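Local coordinates for Alpha/beta hydrolase family protein (Bacillus anthracis, PDB 3OOS) that probably catalyses hydrolysis of a substrate not yet identified, as a member of the alpha/beta hydrolase family, at residues F225-K230 against T253-S258; M175-E180 against P262-I267. All coordinates share one frame; numbering follows the deposited sequence.

In the fold
Contact 1 pairs the last two parallel strands of the main sheet, 224-229 and 250-255. Contact 2 joins the short helix 262-265, just beyond the second strand, to the end of helix 162-176 and the turn after it. Their centres lie 11 Å apart. Glu266 links them: its OE2 is 2.7 Å from Ser258 OG and 2.8 Å from Glu257 N, both probable hydrogen bonds. Contact 1 is nested in the chain loop that contact 2 closes. Tyr227 OH is hydrogen-bonded to His98, which precedes Ser99 in a GxSxG sequence resembling the nucleophile elbow of this family. Contact 2 lies beside His260, probably the catalytic histidine.

Contact 1: residues F225-K230 against T253-S258; sequences FIYCGK and TKFEES
Tyr227 places its CG between the backbone N and the carbonyl carbon (chi1 75°), while Phe255 sets its CG beside the backbone N (chi1 -74°). Together these torsions bring the edge of the Phe255 ring against Tyr227 CB, which lies in the ring plane, 3.7 Å from CE2. The two rings lie on the same face of the sheet. They meet obliquely, planes 81° apart. Phe273 of helix 267-276 packs on both side chains, and Tyr227 OH is hydrogen-bonded to His98 ND1.

Four backbone bonds join the parallel strands. Thr253 N donates to Ile226 O at 2.9 Å, and Cys228 N to Thr253 O at 3.2 Å. Phe255 N follows, donating to Cys228 O at 3.0 Å. Lys230 N then donates to Phe255 O at 2.8 Å, just past the strand end. Gly229 CA faces the type I turn from Phe255 to Ser258. A water bridges Ile226 O and Thr253 OG1.

The opposite face carries Cys228 and Lys254, and Lys254 makes a cation-pi contact with Tyr237. One water links Lys254 NZ to Glu256 OE1. In the conformer given, one of two, Lys230 NZ reaches Glu256 OE1 through another water. The negative charge of Glu256 would offset the two ammonium groups. Aromatic packing of Tyr227 and Phe255 thus contrasts with water-linked charges at Lys230, Lys254 and Glu256.

Contact 2: residues M175-E180 against P262-I267; sequences MSFYSE and PFVEEI
The Phe177 ring is met obliquely by two side chains of helix 262-265. Its CD1 lies 3.6 Å from Glu265 CG, and its CZ lies 3.8 Å from Val264 CG2. The ring and the Glu265 carboxylate are turned 45° against each other. Leu183 and Ala186 of helix 180-186 also pack on the ring.

An extended chain (chi2 -177°) carries the Glu265 carboxylate to the turn after helix 162-176. There Tyr178 N donates to OE1 at 2.8 Å in a nearly straight bond. It approaches on the syn side, 32° out of the carboxylate plane. A water donates to OE1 at 2.7 Å and accepts from Ser179 N at 2.8 Å. Tyr178 CB rests against OE1 as well, at 3.4 Å. The other oxygen, OE2, accepts from the backbone N atoms of Asn259 and Asn261. One buried carboxylate thus ties two loops together through backbone N-H groups.

In alpha/beta hydrolases the catalytic histidine follows the last strand; His260, after strand 250-255 and backbone-bonded to Ser176, is probably that histidine. The helices between strands 116-122 and 224-229 are consistent with a cap domain inserted into the fold, here joined to the probable histidine loop.

Contact 1: residues F225-K230 against T253-S258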
loop_
_atom_site.group_PDB
_atom_site.type_symbol
_atom_site.label_atom_id
_atom_site.label_comp_id
_atom_site.label_asym_id
_atom_site.label_seq_id
_atom_site.Cartn_x
_atom_site.Cartn_y
_atom_site.Cartn_z
ATOM N N PHE A 225 -1.832 -13.165 -3.790
ATOM C CA PHE A 225 -0.865 -12.905 -4.846
ATOM C C PHE A 225 0.193 -11.940 -4.333
ATOM O O PHE A 225 -0.042 -10.735 -4.232
ATOM C CB PHE A 225 -1.578 -12.384 -6.103
ATOM C CG PHE A 225 -2.632 -13.325 -6.628
ATOM C CD1 PHE A 225 -2.297 -14.341 -7.519
ATOM C CD2 PHE A 225 -3.959 -13.202 -6.223
ATOM C CE1 PHE A 225 -3.273 -15.224 -7.999
ATOM C CE2 PHE A 225 -4.940 -14.074 -6.699
ATOM C CZ PHE A 225 -4.596 -15.086 -7.588
ATOM N N ILE A 226 1.346 -12.502 -3.981
ATOM C CA ILE A 226 2.437 -11.748 -3.368
ATOM C C ILE A 226 3.443 -11.369 -4.447
ATOM O O ILE A 226 3.733 -12.165 -5.330
ATOM C CB ILE A 226 3.152 -12.587 -2.258
ATOM C CG1 ILE A 226 2.149 -13.386 -1.401
ATOM C CG2 ILE A 226 4.073 -11.715 -1.402
ATOM C CD1 ILE A 226 1.024 -12.560 -0.749
ATOM N N TYR A 227 3.966 -10.147 -4.392
ATOM C CA TYR A 227 5.001 -9.731 -5.340
ATOM C C TYR A 227 5.969 -8.769 -4.665
ATOM O O TYR A 227 5.645 -8.165 -3.639
ATOM C CB TYR A 227 4.390 -9.092 -6.607
ATOM C CG TYR A 227 3.877 -7.685 -6.380
ATOM C CD1 TYR A 227 4.740 -6.588 -6.455
ATOM C CD2 TYR A 227 2.536 -7.451 -6.070
ATOM C CE1 TYR A 227 4.283 -5.298 -6.227
ATOM C CE2 TYR A 227 2.066 -6.159 -5.849
ATOM C CZ TYR A 227 2.948 -5.090 -5.927
ATOM O OH TYR A 227 2.501 -3.810 -5.694
ATOM N N CYS A 228 7.151 -8.619 -5.254
ATOM C CA CYS A 228 8.156 -7.700 -4.738
ATOM C C CYS A 228 9.228 -7.463 -5.785
ATOM O O CYS A 228 9.558 -8.363 -6.562
ATOM C CB CYS A 228 8.802 -8.276 -3.474
ATOM S SG CYS A 228 9.785 -7.103 -2.506
ATOM N N GLY A 229 9.760 -6.246 -5.800
ATOM C CA GLY A 229 10.956 -5.946 -6.583
ATOM C C GLY A 229 12.162 -6.603 -5.940
ATOM O O GLY A 229 12.330 -6.547 -4.717
ATOM N N LYS A 230 12.994 -7.228 -6.770
ATOM C CA LYS A 230 14.210 -7.897 -6.305
ATOM C C LYS A 230 15.080 -6.958 -5.470
ATOM O O LYS A 230 15.675 -7.370 -4.465
ATOM C CB LYS A 230 15.006 -8.428 -7.501
ATOM C CG LYS A 230 16.331 -9.088 -7.142
ATOM C CD LYS A 230 17.123 -9.447 -8.386
ATOM C CE LYS A 230 18.371 -10.223 -8.026
ATOM N NZ LYS A 230 19.000 -10.843 -9.223
ATOM N N THR A 253 5.559 -13.546 -7.058
ATOM C CA THR A 253 6.038 -13.024 -8.337
ATOM C C THR A 253 7.194 -12.067 -8.094
ATOM O O THR A 253 7.055 -11.079 -7.368
ATOM C CB THR A 253 4.911 -12.314 -9.119
ATOM O OG1 THR A 253 3.818 -13.221 -9.306
ATOM C CG2 THR A 253 5.408 -11.840 -10.485
ATOM N N LYS A 254 8.336 -12.373 -8.704
ATOM C CA LYS A 254 9.544 -11.579 -8.534
ATOM C C LYS A 254 9.708 -10.604 -9.688
ATOM O O LYS A 254 9.617 -10.988 -10.855
ATOM C CB LYS A 254 10.762 -12.496 -8.451
ATOM C CG LYS A 254 12.047 -11.803 -8.043
ATOM C CD LYS A 254 13.151 -12.824 -7.839
ATOM C CE LYS A 254 14.236 -12.276 -6.939
ATOM N NZ LYS A 254 15.291 -13.296 -6.676
ATOM N N PHE A 255 9.943 -9.342 -9.355
ATOM C CA PHE A 255 10.210 -8.330 -10.362
ATOM C C PHE A 255 11.708 -8.033 -10.365
ATOM O O PHE A 255 12.230 -7.319 -9.507
ATOM C CB PHE A 255 9.330 -7.096 -10.132
ATOM C CG PHE A 255 7.889 -7.313 -10.511
ATOM C CD1 PHE A 255 7.440 -7.006 -11.792
ATOM C CD2 PHE A 255 6.983 -7.848 -9.595
ATOM C CE1 PHE A 255 6.107 -7.215 -12.154
ATOM C CE2 PHE A 255 5.650 -8.062 -9.949
ATOM C CZ PHE A 255 5.212 -7.743 -11.231
ATOM N N GLU A 256 12.390 -8.631 -11.338
ATOM C CA GLU A 256 13.853 -8.696 -11.367
ATOM C C GLU A 256 14.523 -7.348 -11.621
ATOM O O GLU A 256 15.663 -7.135 -11.206
ATOM C CB GLU A 256 14.316 -9.702 -12.432
ATOM C CG GLU A 256 13.602 -11.058 -12.411
ATOM C CD GLU A 256 14.138 -12.021 -11.362
ATOM O OE1 GLU A 256 15.152 -11.704 -10.705
ATOM O OE2 GLU A 256 13.540 -13.110 -11.200
ATOM N N GLU A 257 13.814 -6.448 -12.301
ATOM C CA GLU A 257 14.376 -5.145 -12.658
ATOM C C GLU A 257 13.678 -4.004 -11.928
ATOM O O GLU A 257 13.560 -2.887 -12.445
ATOM C CB GLU A 257 14.323 -4.932 -14.172
ATOM C CG GLU A 257 15.511 -5.505 -14.918
ATOM C CD GLU A 257 15.519 -5.089 -16.371
ATOM O OE1 GLU A 257 16.324 -4.204 -16.732
ATOM O OE2 GLU A 257 14.705 -5.630 -17.147
ATOM N N SER A 258 13.234 -4.287 -10.706
ATOM C CA SER A 258 12.509 -3.306 -9.909
ATOM C C SER A 258 13.092 -3.159 -8.517
ATOM O O SER A 258 13.619 -4.118 -7.941
ATOM C CB SER A 258 11.029 -3.701 -9.780
ATOM O OG SER A 258 10.372 -3.704 -11.035
HETATM O O HOH W 1 2.143 -13.647 -7.186
HETATM O O HOH W 2 16.621 -13.247 -9.123
HETATM O O HOH W 3 17.539 -11.045 -11.773
#

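Contact 2: residues M175-E180 against P262-I267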
loop_
_atom_site.group_PDB
_atom_site.type_symbol
_atom_site.label_atom_id
_atom_site.label_comp_id
_atom_site.label_asym_id
_atom_site.label_seq_id
_atom_site.Cartn_x
_atom_site.Cartn_y
_atom_site.Cartn_z
HETATM N N MSE A 175 16.387 6.533 -4.932
HETATM C CA MSE A 175 16.743 5.362 -4.145
HETATM C C MSE A 175 15.727 4.236 -4.344
HETATM O O MSE A 175 16.051 3.056 -4.166
HETATM C CB MSE A 175 16.810 5.748 -2.671
HETATM C CG MSE A 175 17.089 4.600 -1.739
HETATM SE SE MSE A 175 16.584 5.080 0.057
HETATM C CE MSE A 175 14.651 5.338 -0.177
ATOM N N SER A 176 14.509 4.615 -4.723
ATOM C CA SER A 176 13.361 3.706 -4.802
ATOM C C SER A 176 13.112 3.127 -6.191
ATOM O O SER A 176 12.190 2.323 -6.373
ATOM C CB SER A 176 12.100 4.444 -4.345
ATOM O OG SER A 176 12.269 4.956 -3.043
ATOM N N PHE A 177 13.923 3.546 -7.160
ATOM C CA PHE A 177 13.810 3.103 -8.550
ATOM C C PHE A 177 15.108 2.482 -9.034
ATOM O O PHE A 177 16.184 3.054 -8.856
ATOM C CB PHE A 177 13.468 4.285 -9.466
ATOM C CG PHE A 177 12.000 4.577 -9.563
ATOM C CD1 PHE A 177 11.277 4.176 -10.681
ATOM C CD2 PHE A 177 11.340 5.260 -8.543
ATOM C CE1 PHE A 177 9.912 4.446 -10.784
ATOM C CE2 PHE A 177 9.976 5.533 -8.633
ATOM C CZ PHE A 177 9.261 5.125 -9.755
ATOM N N TYR A 178 14.994 1.320 -9.668
ATOM C CA TYR A 178 16.138 0.631 -10.252
ATOM C C TYR A 178 16.748 1.451 -11.391
ATOM O O TYR A 178 17.972 1.566 -11.493
ATOM C CB TYR A 178 15.702 -0.758 -10.738
ATOM C CG TYR A 178 16.694 -1.476 -11.620
ATOM C CD1 TYR A 178 17.720 -2.237 -11.071
ATOM C CD2 TYR A 178 16.594 -1.405 -13.009
ATOM C CE1 TYR A 178 18.633 -2.906 -11.887
ATOM C CE2 TYR A 178 17.495 -2.062 -13.829
ATOM C CZ TYR A 178 18.511 -2.807 -13.264
ATOM O OH TYR A 178 19.401 -3.456 -14.085
ATOM N N SER A 179 15.883 2.027 -12.222
ATOM C CA SER A 179 16.297 2.763 -13.415
ATOM C C SER A 179 15.869 4.225 -13.352
ATOM O O SER A 179 14.696 4.531 -13.127
ATOM C CB SER A 179 15.722 2.095 -14.670
ATOM O OG SER A 179 15.773 2.961 -15.793
ATOM N N GLU A 180 16.826 5.126 -13.557
ATOM C CA GLU A 180 16.530 6.558 -13.587
ATOM C C GLU A 180 15.573 6.904 -14.721
ATOM O O GLU A 180 14.708 7.764 -14.561
ATOM C CB GLU A 180 17.817 7.385 -13.682
ATOM C CG GLU A 180 18.723 7.210 -12.465
ATOM C CD GLU A 180 19.784 8.291 -12.318
ATOM O OE1 GLU A 180 19.905 9.166 -13.202
ATOM O OE2 GLU A 180 20.506 8.260 -11.303
ATOM N N PRO A 262 7.408 -1.856 -8.767
ATOM C CA PRO A 262 7.287 -2.700 -9.977
ATOM C C PRO A 262 6.176 -2.306 -10.958
ATOM O O PRO A 262 6.334 -2.493 -12.169
ATOM C CB PRO A 262 6.995 -4.095 -9.413
ATOM C CG PRO A 262 7.482 -4.059 -8.016
ATOM C CD PRO A 262 7.299 -2.660 -7.533
ATOM N N PHE A 263 5.074 -1.767 -10.435
ATOM C CA PHE A 263 3.918 -1.349 -11.244
ATOM C C PHE A 263 4.232 -0.243 -12.260
ATOM O O PHE A 263 3.506 -0.089 -13.245
ATOM C CB PHE A 263 2.754 -0.936 -10.330
ATOM C CG PHE A 263 3.188 -0.158 -9.123
ATOM C CD1 PHE A 263 3.327 1.227 -9.184
ATOM C CD2 PHE A 263 3.485 -0.816 -7.929
ATOM C CE1 PHE A 263 3.746 1.950 -8.069
ATOM C CE2 PHE A 263 3.904 -0.106 -6.812
ATOM C CZ PHE A 263 4.038 1.282 -6.880
ATOM N N VAL A 264 5.305 0.519 -12.022
ATOM C CA VAL A 264 5.810 1.472 -13.025
ATOM C C VAL A 264 7.223 1.163 -13.544
ATOM O O VAL A 264 7.629 1.681 -14.589
ATOM C CB VAL A 264 5.737 2.951 -12.549
ATOM C CG1 VAL A 264 4.298 3.431 -12.522
ATOM C CG2 VAL A 264 6.411 3.141 -11.189
ATOM N N GLU A 265 7.962 0.316 -12.833
ATOM C CA GLU A 265 9.321 -0.039 -13.255
ATOM C C GLU A 265 9.327 -1.141 -14.312
ATOM O O GLU A 265 10.230 -1.204 -15.151
ATOM C CB GLU A 265 10.178 -0.452 -12.060
ATOM C CG GLU A 265 10.398 0.659 -11.047
ATOM C CD GLU A 265 11.311 0.232 -9.929
ATOM O OE1 GLU A 265 12.536 0.180 -10.146
ATOM O OE2 GLU A 265 10.802 -0.072 -8.834
ATOM N N GLU A 266 8.324 -2.014 -14.251
ATOM C CA GLU A 266 8.171 -3.117 -15.201
ATOM C C GLU A 266 6.703 -3.221 -15.584
ATOM O O GLU A 266 6.009 -4.162 -15.191
ATOM C CB GLU A 266 8.656 -4.435 -14.590
ATOM C CG GLU A 266 10.153 -4.487 -14.323
ATOM C CD GLU A 266 10.594 -5.816 -13.759
ATOM O OE1 GLU A 266 10.465 -6.838 -14.464
ATOM O OE2 GLU A 266 11.079 -5.837 -12.609
ATOM N N ILE A 267 6.242 -2.242 -16.356
ATOM C CA ILE A 267 4.818 -2.080 -16.658
ATOM C C ILE A 267 4.205 -3.300 -17.357
ATOM O O ILE A 267 3.138 -3.773 -16.952
ATOM C CB ILE A 267 4.554 -0.766 -17.450
ATOM C CG1 ILE A 267 4.800 0.450 -16.544
ATOM C CG2 ILE A 267 3.130 -0.735 -18.007
ATOM C CD1 ILE A 267 4.857 1.787 -17.272
HETATM O O HOH W 4 13.275 1.034 -12.608
#